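PDB 7D6V: fumarate reductase iron-sulfur subunit from Mycolicibacterium smegmatis, which binds three iron-sulfur clusters that probably relay electrons from succinate oxidation in subunit A to ubiquinone beside the membrane anchor subunit of succinate dehydrogenase. Local coordinates for residues Glu134-Asn137 with Arg138-Phe142; Glu162-Lys165 with Glu166-Ala169; His174-Ile177 with Ala178-Met182; Ile205-Cys208 with Cys209-Val212; Glu229-Ala232 with Asp233-Asp237. All coordinates share one frame; numbering follows the deposited sequence.

Contact 1 of 5, residues Glu134-Asn137 with Arg138-Phe142; sequences EDVN and RSQEF
V136 and Q140 meet one helical turn apart. Q140 N donates to V136 O at 2.9 Å, with an N-H...O angle of 152°. The next bond runs from E141 N to N137 O at 3.0 Å. At R138 and S139 the N atoms make no bond to the turn before, and the helix is kinked there.

The Q140 side chain passes V136 at a slant, and its CD rests 3.9 Å from V136 CG2. Beyond CG the chain is extended (chi2 -168°), which lays the amide against the valine methyl CG2. Q140 OE1 and N137 OD1 lie 4.0 Å apart, with the two amide planes turned 54° from each other. Two acceptors cannot bond to one another. Both instead take a hydrogen bond from NE2 of Q133, which joins them.

Other polar groups find partners outside the two segments. Q140 NE2 donates to the O of L107 of subunit A, while R138 NH1 donates to the O of G215 of the membrane anchor subunit. Within the chain, S139 OG bonds to E179 O, and the E141 carboxylate accepts from K218 N and N222 ND2. The buried amide and hydroxyl are thus satisfied from beyond their own turn. The arrangement is that of a kinked alpha-helix, held by i to i+4 backbone bonds and set between two partner subunits.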
# COMPACT_ATOMS: atom_id res chain seq x y z
N GLU B 134 -9.72 -20.08 2.58
CA GLU B 134 -10.99 -19.49 2.98
C GLU B 134 -10.96 -19.01 4.42
O GLU B 134 -11.77 -18.14 4.79
CB GLU B 134 -12.13 -20.49 2.78
CG GLU B 134 -12.07 -21.69 3.70
CD GLU B 134 -11.39 -22.88 3.07
OE1 GLU B 134 -10.58 -22.68 2.14
OE2 GLU B 134 -11.65 -24.02 3.51
N ASP B 135 -10.06 -19.54 5.24
CA ASP B 135 -9.89 -19.07 6.61
C ASP B 135 -9.09 -17.79 6.70
O ASP B 135 -9.13 -17.12 7.74
CB ASP B 135 -9.21 -20.15 7.46
CG ASP B 135 -10.12 -21.32 7.76
OD1 ASP B 135 -11.27 -21.33 7.27
OD2 ASP B 135 -9.70 -22.22 8.51
N VAL B 136 -8.37 -17.42 5.64
CA VAL B 136 -7.50 -16.25 5.67
C VAL B 136 -7.94 -15.15 4.72
O VAL B 136 -7.33 -14.07 4.74
CB VAL B 136 -6.03 -16.62 5.38
CG1 VAL B 136 -5.60 -17.80 6.24
CG2 VAL B 136 -5.84 -16.94 3.91
N ASN B 137 -8.97 -15.38 3.90
CA ASN B 137 -9.38 -14.37 2.92
C ASN B 137 -9.80 -13.06 3.59
O ASN B 137 -9.43 -11.97 3.13
CB ASN B 137 -10.51 -14.92 2.06
CG ASN B 137 -10.03 -15.81 0.95
OD1 ASN B 137 -8.98 -15.57 0.36
ND2 ASN B 137 -10.79 -16.86 0.65
N ARG B 138 -10.59 -13.15 4.66
CA ARG B 138 -11.14 -11.95 5.28
C ARG B 138 -10.04 -11.06 5.84
O ARG B 138 -10.08 -9.84 5.67
CB ARG B 138 -12.13 -12.33 6.38
CG ARG B 138 -13.46 -12.85 5.88
CD ARG B 138 -14.53 -12.70 6.93
NE ARG B 138 -14.40 -13.69 7.99
CZ ARG B 138 -15.24 -13.81 9.01
NH1 ARG B 138 -16.28 -13.00 9.10
NH2 ARG B 138 -15.05 -14.74 9.93
N SER B 139 -9.06 -11.65 6.51
CA SER B 139 -7.95 -10.87 7.05
C SER B 139 -6.99 -10.43 5.95
O SER B 139 -6.38 -9.35 6.06
CB SER B 139 -7.21 -11.66 8.12
OG SER B 139 -7.99 -11.76 9.29
N GLN B 140 -6.85 -11.22 4.90
CA GLN B 140 -6.01 -10.82 3.78
C GLN B 140 -6.55 -9.58 3.10
O GLN B 140 -5.78 -8.78 2.56
CB GLN B 140 -5.89 -11.96 2.78
CG GLN B 140 -4.77 -12.93 3.08
CD GLN B 140 -4.50 -13.87 1.93
OE1 GLN B 140 -5.35 -14.06 1.06
NE2 GLN B 140 -3.32 -14.47 1.93
N GLU B 141 -7.88 -9.40 3.11
CA GLU B 141 -8.44 -8.17 2.57
C GLU B 141 -7.96 -6.95 3.36
O GLU B 141 -7.61 -5.92 2.78
CB GLU B 141 -9.96 -8.22 2.56
CG GLU B 141 -10.57 -7.11 1.72
CD GLU B 141 -11.89 -6.62 2.26
OE1 GLU B 141 -12.36 -5.55 1.81
OE2 GLU B 141 -12.47 -7.30 3.13
N PHE B 142 -7.96 -7.05 4.69
CA PHE B 142 -7.52 -5.93 5.51
C PHE B 142 -6.01 -5.74 5.47
O PHE B 142 -5.53 -4.64 5.77
CB PHE B 142 -7.98 -6.11 6.95
CG PHE B 142 -9.43 -6.44 7.09
CD1 PHE B 142 -10.38 -5.80 6.31
CD2 PHE B 142 -9.85 -7.38 8.01
CE1 PHE B 142 -11.71 -6.10 6.44
CE2 PHE B 142 -11.19 -7.69 8.14
CZ PHE B 142 -12.12 -7.05 7.35

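Contact 2 of 5, residues Glu162-Lys165 with Glu166-Ala169; sequences EENK and ENFA
N164 O faces both N167 and F168 across a turn outside any regular helix. N167 N reaches it at 3.3 Å, and F168 N adds a weak bond at 3.1 Å. The approach of N167 N is far from the carbonyl plane: the donor stands above it, 72° out. One acceptor therefore receives two modest bonds, and these close the turn.

The tight part lies at F168. Its CB sits 3.4 Å from N164 O. CG stands anti to the backbone N (chi1 -170°), and this swings the ring away from the turn into the protein. There it packs on C155, V157 and Y202, with its side chain about 5 Å from the 3Fe-4S cluster.

The other side is looser. E166 is exposed, and only its CG comes near E163, 3.8 Å from that residue's O. N167 ND2 also lies near E163 O, at 3.6 Å.

K165 bends at chi2 and chi4, which brings NZ back to E162. The salt bridge from K165 NZ to E162 OE1 is 3.0 Å, on the syn side of the carboxylate and 27° out of its plane. R18 of the membrane anchor subunit makes a second salt bridge to E162 OE1. Shared between two cationic groups, the E162 carboxylate probably stays ionised, and it links this loop to the neighbouring subunit by charge.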
# COMPACT_ATOMS: atom_id res chain seq x y z
N GLU B 162 -11.80 17.26 18.63
CA GLU B 162 -10.46 16.98 19.12
C GLU B 162 -10.49 16.21 20.44
O GLU B 162 -9.54 15.49 20.75
CB GLU B 162 -9.69 18.29 19.28
CG GLU B 162 -8.22 18.13 19.64
CD GLU B 162 -7.40 17.53 18.51
OE1 GLU B 162 -7.87 17.51 17.36
OE2 GLU B 162 -6.26 17.09 18.79
N GLU B 163 -11.58 16.34 21.20
CA GLU B 163 -11.68 15.66 22.48
C GLU B 163 -11.87 14.15 22.32
O GLU B 163 -11.63 13.41 23.28
CB GLU B 163 -12.83 16.24 23.30
CG GLU B 163 -14.21 15.89 22.78
CD GLU B 163 -14.71 16.88 21.75
OE1 GLU B 163 -15.80 16.64 21.18
OE2 GLU B 163 -14.02 17.89 21.50
N ASN B 164 -12.29 13.70 21.15
CA ASN B 164 -12.53 12.28 20.90
C ASN B 164 -11.28 11.55 20.44
O ASN B 164 -11.34 10.34 20.20
CB ASN B 164 -13.63 12.12 19.85
CG ASN B 164 -15.01 12.37 20.41
OD1 ASN B 164 -15.21 12.35 21.63
ND2 ASN B 164 -15.97 12.60 19.54
N LYS B 165 -10.15 12.24 20.31
CA LYS B 165 -8.93 11.60 19.83
C LYS B 165 -8.44 10.54 20.80
O LYS B 165 -7.95 9.48 20.38
CB LYS B 165 -7.84 12.65 19.60
CG LYS B 165 -8.08 13.54 18.39
CD LYS B 165 -7.33 13.03 17.18
CE LYS B 165 -7.30 14.06 16.07
NZ LYS B 165 -6.36 15.17 16.36
N GLU B 166 -8.55 10.80 22.10
CA GLU B 166 -8.06 9.85 23.10
C GLU B 166 -9.01 8.68 23.32
O GLU B 166 -8.61 7.68 23.91
CB GLU B 166 -7.81 10.56 24.43
CG GLU B 166 -9.03 11.25 24.99
CD GLU B 166 -8.97 11.40 26.49
OE1 GLU B 166 -7.90 11.77 27.01
OE2 GLU B 166 -10.00 11.14 27.16
N ASN B 167 -10.26 8.79 22.88
CA ASN B 167 -11.25 7.74 23.10
C ASN B 167 -11.50 6.87 21.88
O ASN B 167 -12.04 5.77 22.02
CB ASN B 167 -12.58 8.35 23.55
CG ASN B 167 -12.45 9.13 24.84
OD1 ASN B 167 -11.97 8.61 25.85
ND2 ASN B 167 -12.88 10.39 24.82
N PHE B 168 -11.13 7.33 20.69
CA PHE B 168 -11.44 6.65 19.44
C PHE B 168 -10.15 6.33 18.70
O PHE B 168 -9.29 7.21 18.55
CB PHE B 168 -12.36 7.51 18.57
CG PHE B 168 -12.93 6.81 17.38
CD1 PHE B 168 -13.70 5.67 17.54
CD2 PHE B 168 -12.72 7.29 16.11
CE1 PHE B 168 -14.23 5.03 16.44
CE2 PHE B 168 -13.25 6.65 15.01
CZ PHE B 168 -14.01 5.52 15.18
N ALA B 169 -10.01 5.09 18.25
CA ALA B 169 -8.80 4.67 17.56
C ALA B 169 -8.83 5.03 16.09
O ALA B 169 -7.77 5.25 15.49
CB ALA B 169 -8.59 3.17 17.73

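Contact 3 of 5, residues His174-Ile177 with Ala178-Met182; sequences HMRI and AELDM
The guanidinium of R176 is covered on one face by L180 and met at its edge by E179. L180 CD1 lies 3.7 Å above the guanidinium plane, over its centre. L180 CG adds to this cover, 3.6 Å from R176 NH1. At the edge, NH1 of R176 forms a salt bridge with OE1 of E179 at 3.0 Å. The guanidinium and carboxylate planes are only 18° apart, so the two groups are nearly coplanar. Another flat group, the H174 imidazole, meets the ring of F168 with the planes at about 35°, and its NE2 has a weak hydrogen bond to F198 O.

R176 first points away from the following turn. Its bend at chi2 (96°) brings the guanidinium back over L180 and beside E179. Together the salt bridge and the leucine cover probably limit the rotation of this group. Q146 of subunit A also packs on R176.

The backbone is regular. A178 N bonds to H174 O at 2.9 Å, and the same i to i+4 step repeats from E179 to D181. The bond from M182 N to A178 O follows, as the chain leaves the helix.

Helix 171-181 is buried among its neighbours. M175 and E179 pack on F142 of helix 133-142, and the M175 side chain is about 4 Å from the 4Fe-4S cluster. I177 and A178 lie on M227 of helix 219-235, to which D181 is joined by a salt bridge with R230.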
# COMPACT_ATOMS: atom_id res chain seq x y z
N HIS B 174 -9.49 0.04 14.12
CA HIS B 174 -10.59 -0.90 14.31
C HIS B 174 -10.60 -1.96 13.21
O HIS B 174 -10.92 -3.12 13.47
CB HIS B 174 -11.92 -0.16 14.38
CG HIS B 174 -12.13 0.57 15.67
ND1 HIS B 174 -12.34 -0.09 16.86
CD2 HIS B 174 -12.13 1.89 15.96
CE1 HIS B 174 -12.48 0.80 17.83
NE2 HIS B 174 -12.35 2.00 17.31
N MET B 175 -10.20 -1.58 11.99
CA MET B 175 -9.99 -2.57 10.94
C MET B 175 -8.85 -3.52 11.31
O MET B 175 -8.91 -4.71 11.01
CB MET B 175 -9.70 -1.87 9.62
CG MET B 175 -9.56 -2.81 8.43
SD MET B 175 -8.95 -1.99 6.96
CE MET B 175 -7.29 -1.57 7.48
N ARG B 176 -7.80 -2.99 11.94
CA ARG B 176 -6.71 -3.84 12.40
C ARG B 176 -7.18 -4.81 13.48
O ARG B 176 -6.77 -5.98 13.50
CB ARG B 176 -5.56 -2.97 12.92
CG ARG B 176 -4.51 -3.71 13.71
CD ARG B 176 -3.33 -4.09 12.84
NE ARG B 176 -2.24 -4.65 13.62
CZ ARG B 176 -1.81 -5.90 13.51
NH1 ARG B 176 -2.37 -6.72 12.63
NH2 ARG B 176 -0.81 -6.33 14.27
N ILE B 177 -8.03 -4.34 14.39
CA ILE B 177 -8.61 -5.22 15.40
C ILE B 177 -9.44 -6.32 14.74
O ILE B 177 -9.38 -7.48 15.15
CB ILE B 177 -9.45 -4.40 16.41
CG1 ILE B 177 -8.55 -3.52 17.26
CG2 ILE B 177 -10.27 -5.32 17.29
CD1 ILE B 177 -9.31 -2.56 18.15
N ALA B 178 -10.22 -5.96 13.72
CA ALA B 178 -11.00 -6.97 13.00
C ALA B 178 -10.09 -7.97 12.29
O ALA B 178 -10.38 -9.17 12.26
CB ALA B 178 -11.93 -6.30 11.99
N GLU B 179 -8.99 -7.48 11.72
CA GLU B 179 -8.04 -8.36 11.04
C GLU B 179 -7.41 -9.35 12.01
O GLU B 179 -7.22 -10.52 11.68
CB GLU B 179 -6.97 -7.51 10.35
CG GLU B 179 -6.03 -8.25 9.42
CD GLU B 179 -4.87 -8.91 10.14
OE1 GLU B 179 -4.46 -8.38 11.20
OE2 GLU B 179 -4.37 -9.94 9.65
N LEU B 180 -7.08 -8.90 13.22
CA LEU B 180 -6.52 -9.81 14.21
C LEU B 180 -7.58 -10.74 14.79
O LEU B 180 -7.27 -11.88 15.15
CB LEU B 180 -5.85 -9.01 15.33
CG LEU B 180 -4.49 -8.42 14.97
CD1 LEU B 180 -4.05 -7.42 16.02
CD2 LEU B 180 -3.46 -9.51 14.81
N ASP B 181 -8.83 -10.28 14.87
CA ASP B 181 -9.91 -11.11 15.38
C ASP B 181 -10.28 -12.22 14.40
O ASP B 181 -10.66 -13.32 14.83
CB ASP B 181 -11.13 -10.24 15.68
CG ASP B 181 -12.08 -10.88 16.67
OD1 ASP B 181 -11.68 -11.08 17.83
OD2 ASP B 181 -13.23 -11.17 16.29
N MET B 182 -10.18 -11.96 13.10
CA MET B 182 -10.51 -12.96 12.10
C MET B 182 -9.32 -13.82 11.70
O MET B 182 -9.47 -14.69 10.83
CB MET B 182 -11.11 -12.28 10.86
CG MET B 182 -12.54 -11.82 11.04
SD MET B 182 -13.01 -10.54 9.87
CE MET B 182 -14.36 -9.76 10.75

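Contact 4 of 5, residues Ile205-Cys208 with Cys209-Val212; sequences ITKC and CTEV. With F3S (Fe3-s4 cluster), chain G.
K207 and T210 cross at a slant, with the lysine CG 3.8 Å from the threonine OG1. This is a contact of the aliphatic stem. The lysine chain bends at chi3 and chi4, and its NZ makes a salt bridge with D221. T210 OG1 turns to the hydroxyl of T220, so both residues are tied to helix 219-235.

C208 and C209 are neighbours, yet their sulfurs part company. C209 SG sits between its backbone N and carbonyl carbon (chi1 69°) and binds iron FE3 of the 3Fe-4S cluster at 2.6 Å. C208 SG lies beside its own N, anti to its carbonyl carbon, and forms a disulfide with C132 of the membrane anchor subunit. C209 belongs to the C-x3-C-P signature of dicluster ferredoxin-like domains: C213 and P214, which complete it, lie in the 4Fe-4S pocket.

The loop also wraps the cluster with backbone. K207 N is 3.4 Å from sulfide S4, and C208 N is equally far from S1. E211 lays its CG against the carbonyl of K207, while its OE2 meets R123 of the membrane anchor subunit in a salt bridge. V212 CG1 rests 3.6 Å from C208 O.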
# COMPACT_ATOMS: atom_id res chain seq x y z
N ILE B 205 -22.08 4.76 11.43
CA ILE B 205 -21.55 3.99 10.31
C ILE B 205 -21.76 4.71 8.99
O ILE B 205 -21.95 4.09 7.94
CB ILE B 205 -22.16 2.58 10.29
CG1 ILE B 205 -23.66 2.67 10.11
CG2 ILE B 205 -21.81 1.83 11.56
CD1 ILE B 205 -24.25 1.36 9.86
N THR B 206 -21.75 6.04 9.05
CA THR B 206 -21.99 6.91 7.90
C THR B 206 -21.05 6.67 6.72
O THR B 206 -21.27 7.22 5.64
CB THR B 206 -21.91 8.36 8.35
OG1 THR B 206 -20.78 8.52 9.22
CG2 THR B 206 -23.17 8.73 9.10
N LYS B 207 -19.99 5.88 6.92
CA LYS B 207 -19.27 5.20 5.85
C LYS B 207 -18.40 6.12 4.99
O LYS B 207 -17.94 5.72 3.92
CB LYS B 207 -20.24 4.43 4.94
CG LYS B 207 -19.69 3.14 4.36
CD LYS B 207 -20.56 2.63 3.22
CE LYS B 207 -21.73 1.82 3.74
NZ LYS B 207 -21.30 0.50 4.27
N CYS B 208 -18.13 7.36 5.43
CA CYS B 208 -17.29 8.25 4.63
C CYS B 208 -15.84 7.80 4.58
O CYS B 208 -15.15 8.09 3.59
CB CYS B 208 -17.36 9.68 5.17
SG CYS B 208 -18.76 10.58 4.53
N CYS B 209 -15.46 6.87 5.44
CA CYS B 209 -14.11 6.30 5.36
C CYS B 209 -13.96 5.45 4.07
O CYS B 209 -13.21 5.81 3.17
CB CYS B 209 -13.81 5.45 6.60
SG CYS B 209 -14.77 3.92 6.70
N THR B 210 -14.69 4.33 4.00
CA THR B 210 -14.69 3.47 2.95
C THR B 210 -14.75 4.27 1.81
O THR B 210 -14.31 3.84 0.85
CB THR B 210 -16.04 2.82 2.88
OG1 THR B 210 -16.12 1.94 3.89
CG2 THR B 210 -16.22 1.96 1.80
N GLU B 211 -15.24 5.46 1.85
CA GLU B 211 -15.29 6.06 0.52
C GLU B 211 -14.00 6.74 0.10
O GLU B 211 -13.87 7.13 -1.06
CB GLU B 211 -16.43 7.08 0.46
CG GLU B 211 -17.79 6.52 0.81
CD GLU B 211 -18.89 7.55 0.73
OE1 GLU B 211 -18.67 8.62 0.12
OE2 GLU B 211 -19.98 7.30 1.28
N VAL B 212 -13.03 6.91 1.00
CA VAL B 212 -11.77 7.57 0.68
C VAL B 212 -10.63 6.58 0.51
O VAL B 212 -9.53 7.00 0.13
CB VAL B 212 -11.40 8.63 1.73
CG1 VAL B 212 -12.47 9.69 1.82
CG2 VAL B 212 -11.15 7.97 3.07
FE1 F3S G . -15.26 6.76 10.15
FE3 F3S G . -16.27 4.81 8.60
FE4 F3S G . -17.08 4.92 11.17
S1 F3S G . -16.17 6.99 8.14
S2 F3S G . -16.99 7.14 11.62
S3 F3S G . -14.92 4.50 10.44
S4 F3S G . -18.33 4.26 9.41

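Contact 5 of 5, residues Glu229-Ala232 with Asp233-Asp237; sequences ERVA and DRKYD. With UQ1 (ubiquinone-1), chain H.
V231 holds CG1 anti to its backbone N (chi1 168°), and Y236 holds CG beside its own N (chi1 -51°). These settings lay the two side chains next to each other, pointing the same way. V231 CG1 meets Y236 CE2 at 4.0 Å. K235 comes alongside the valine too, its CD 3.9 Å from V231 CG1. One face of the tyrosine ring is covered by K235 CB, which lies 3.8 Å above the plane over the ring centre.

The edge of that ring meets the bound ubiquinone-1. Quinone O1 is 3.6 Å from Y236 CE1, near the ring plane, and the tail methyl C11 is 3.8 Å from Y236 CB. These are van der Waals contacts.

Successive i to i+4 bonds run along the backbone. D233 N bonds to E229 O at 2.9 Å, and the same step continues to the bond from Y236 N to A232 O. D233 folds its CG back beside its N, 3.5 Å from E229 O.

The acidic groups serve the subunit interface. E229, D233 and D237 all form salt bridges with R156 of the membrane anchor subunit. In that subunit D233 also pairs with R216, and E229 OE2 hydrogen-bonds to Y115 OH. On the side of this chain, R230 and R234 lie on K191 of helix 191-196, and V231 packs on Q195 of the same helix.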
# COMPACT_ATOMS: atom_id res chain seq x y z
N GLU B 229 -21.29 -6.23 15.59
CA GLU B 229 -22.14 -7.38 15.85
C GLU B 229 -21.51 -8.33 16.87
O GLU B 229 -22.20 -8.88 17.73
CB GLU B 229 -22.45 -8.11 14.55
CG GLU B 229 -23.39 -7.34 13.64
CD GLU B 229 -24.78 -7.19 14.22
OE1 GLU B 229 -25.47 -8.21 14.42
OE2 GLU B 229 -25.19 -6.04 14.49
N ARG B 230 -20.19 -8.53 16.79
CA ARG B 230 -19.51 -9.36 17.78
C ARG B 230 -19.53 -8.72 19.17
O ARG B 230 -19.71 -9.40 20.18
CB ARG B 230 -18.08 -9.64 17.32
CG ARG B 230 -18.03 -10.40 16.01
CD ARG B 230 -16.63 -10.59 15.48
NE ARG B 230 -16.65 -11.37 14.25
CZ ARG B 230 -15.71 -12.23 13.88
NH1 ARG B 230 -14.66 -12.43 14.65
NH2 ARG B 230 -15.82 -12.88 12.73
N VAL B 231 -19.34 -7.40 19.23
CA VAL B 231 -19.44 -6.69 20.50
C VAL B 231 -20.84 -6.81 21.07
O VAL B 231 -21.02 -6.95 22.28
CB VAL B 231 -19.01 -5.22 20.33
CG1 VAL B 231 -19.38 -4.41 21.56
CG2 VAL B 231 -17.52 -5.13 20.07
N ALA B 232 -21.86 -6.76 20.21
CA ALA B 232 -23.23 -6.95 20.67
C ALA B 232 -23.45 -8.37 21.17
O ALA B 232 -24.20 -8.58 22.13
CB ALA B 232 -24.21 -6.61 19.55
N ASP B 233 -22.83 -9.35 20.52
CA ASP B 233 -22.81 -10.71 21.05
C ASP B 233 -22.31 -10.72 22.48
O ASP B 233 -22.92 -11.33 23.37
CB ASP B 233 -21.91 -11.61 20.20
CG ASP B 233 -22.61 -12.16 18.98
OD1 ASP B 233 -23.83 -11.98 18.85
OD2 ASP B 233 -21.91 -12.79 18.17
N ARG B 234 -21.19 -10.05 22.72
CA ARG B 234 -20.55 -10.12 24.03
C ARG B 234 -21.27 -9.28 25.09
O ARG B 234 -21.25 -9.65 26.27
CB ARG B 234 -19.10 -9.68 23.93
CG ARG B 234 -18.19 -10.69 23.26
CD ARG B 234 -18.08 -11.96 24.08
NE ARG B 234 -16.95 -12.78 23.66
CZ ARG B 234 -16.98 -13.63 22.65
NH1 ARG B 234 -18.09 -13.78 21.93
NH2 ARG B 234 -15.90 -14.34 22.34
N LYS B 235 -21.89 -8.18 24.71
CA LYS B 235 -22.32 -7.17 25.67
C LYS B 235 -23.81 -6.85 25.63
O LYS B 235 -24.40 -6.60 26.69
CB LYS B 235 -21.54 -5.87 25.44
CG LYS B 235 -20.08 -5.93 25.84
CD LYS B 235 -19.34 -4.68 25.41
CE LYS B 235 -19.61 -3.53 26.34
NZ LYS B 235 -18.86 -3.66 27.62
N TYR B 236 -24.43 -6.83 24.46
CA TYR B 236 -25.77 -6.26 24.30
C TYR B 236 -26.79 -7.29 23.83
O TYR B 236 -27.73 -6.95 23.12
CB TYR B 236 -25.73 -5.07 23.34
CG TYR B 236 -24.69 -4.04 23.68
CD1 TYR B 236 -24.68 -3.41 24.91
CD2 TYR B 236 -23.71 -3.70 22.76
CE1 TYR B 236 -23.73 -2.47 25.22
CE2 TYR B 236 -22.75 -2.76 23.07
CZ TYR B 236 -22.76 -2.15 24.30
OH TYR B 236 -21.81 -1.21 24.61
N ASP B 237 -26.62 -8.54 24.22
CA ASP B 237 -27.51 -9.61 23.79
C ASP B 237 -28.20 -10.23 24.99
O ASP B 237 -27.55 -10.96 25.76
CB ASP B 237 -26.74 -10.68 23.01
CG ASP B 237 -27.58 -11.34 21.94
OD1 ASP B 237 -27.04 -11.60 20.84
OD2 ASP B 237 -28.77 -11.61 22.19
C1 UQ1 H . -26.30 -0.72 28.18
O1 UQ1 H . -25.85 -1.80 28.00
C2 UQ1 H . -25.40 0.41 28.66
O2 UQ1 H . -24.04 0.18 28.89
CM2 UQ1 H . -23.67 0.15 30.24
C3 UQ1 H . -25.98 1.80 28.89
O3 UQ1 H . -25.16 2.85 29.33
CM3 UQ1 H . -24.52 3.54 28.30
C4 UQ1 H . -27.47 2.05 28.65
O4 UQ1 H . -27.92 3.13 28.83
C5 UQ1 H . -28.37 0.92 28.17
CM5 UQ1 H . -29.85 1.17 27.92
C6 UQ1 H . -27.78 -0.47 27.94
C7 UQ1 H . -28.67 -1.61 27.46
C8 UQ1 H . -28.65 -1.60 25.93
C9 UQ1 H . -28.68 -2.73 25.25
C10 UQ1 H . -28.76 -4.06 25.98
C11 UQ1 H . -28.65 -2.69 23.73

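How the contacts relate
Contacts 1, 3 and 5 lie on three helices that touch one another. Contact 1 meets contact 3 through S139 OG and E179 O, 2.8 Å apart, and their centres are 10 Å apart. Contacts 3 and 5 are joined at D181 and R230. Contacts 1 and 5 meet where the like charges of R138 NH2 and R230 NH2 lie 3.5 Å apart. Contact 2 reaches contact 3 where F168 CE1 lies 3.7 Å from H174 NE2. Contact 4 touches none of the others, but it supplies C209, which binds an iron of the 3Fe-4S cluster. The H174 side chain of contact 3 is about 7 Å from that cluster. Contact 5 borders the quinone.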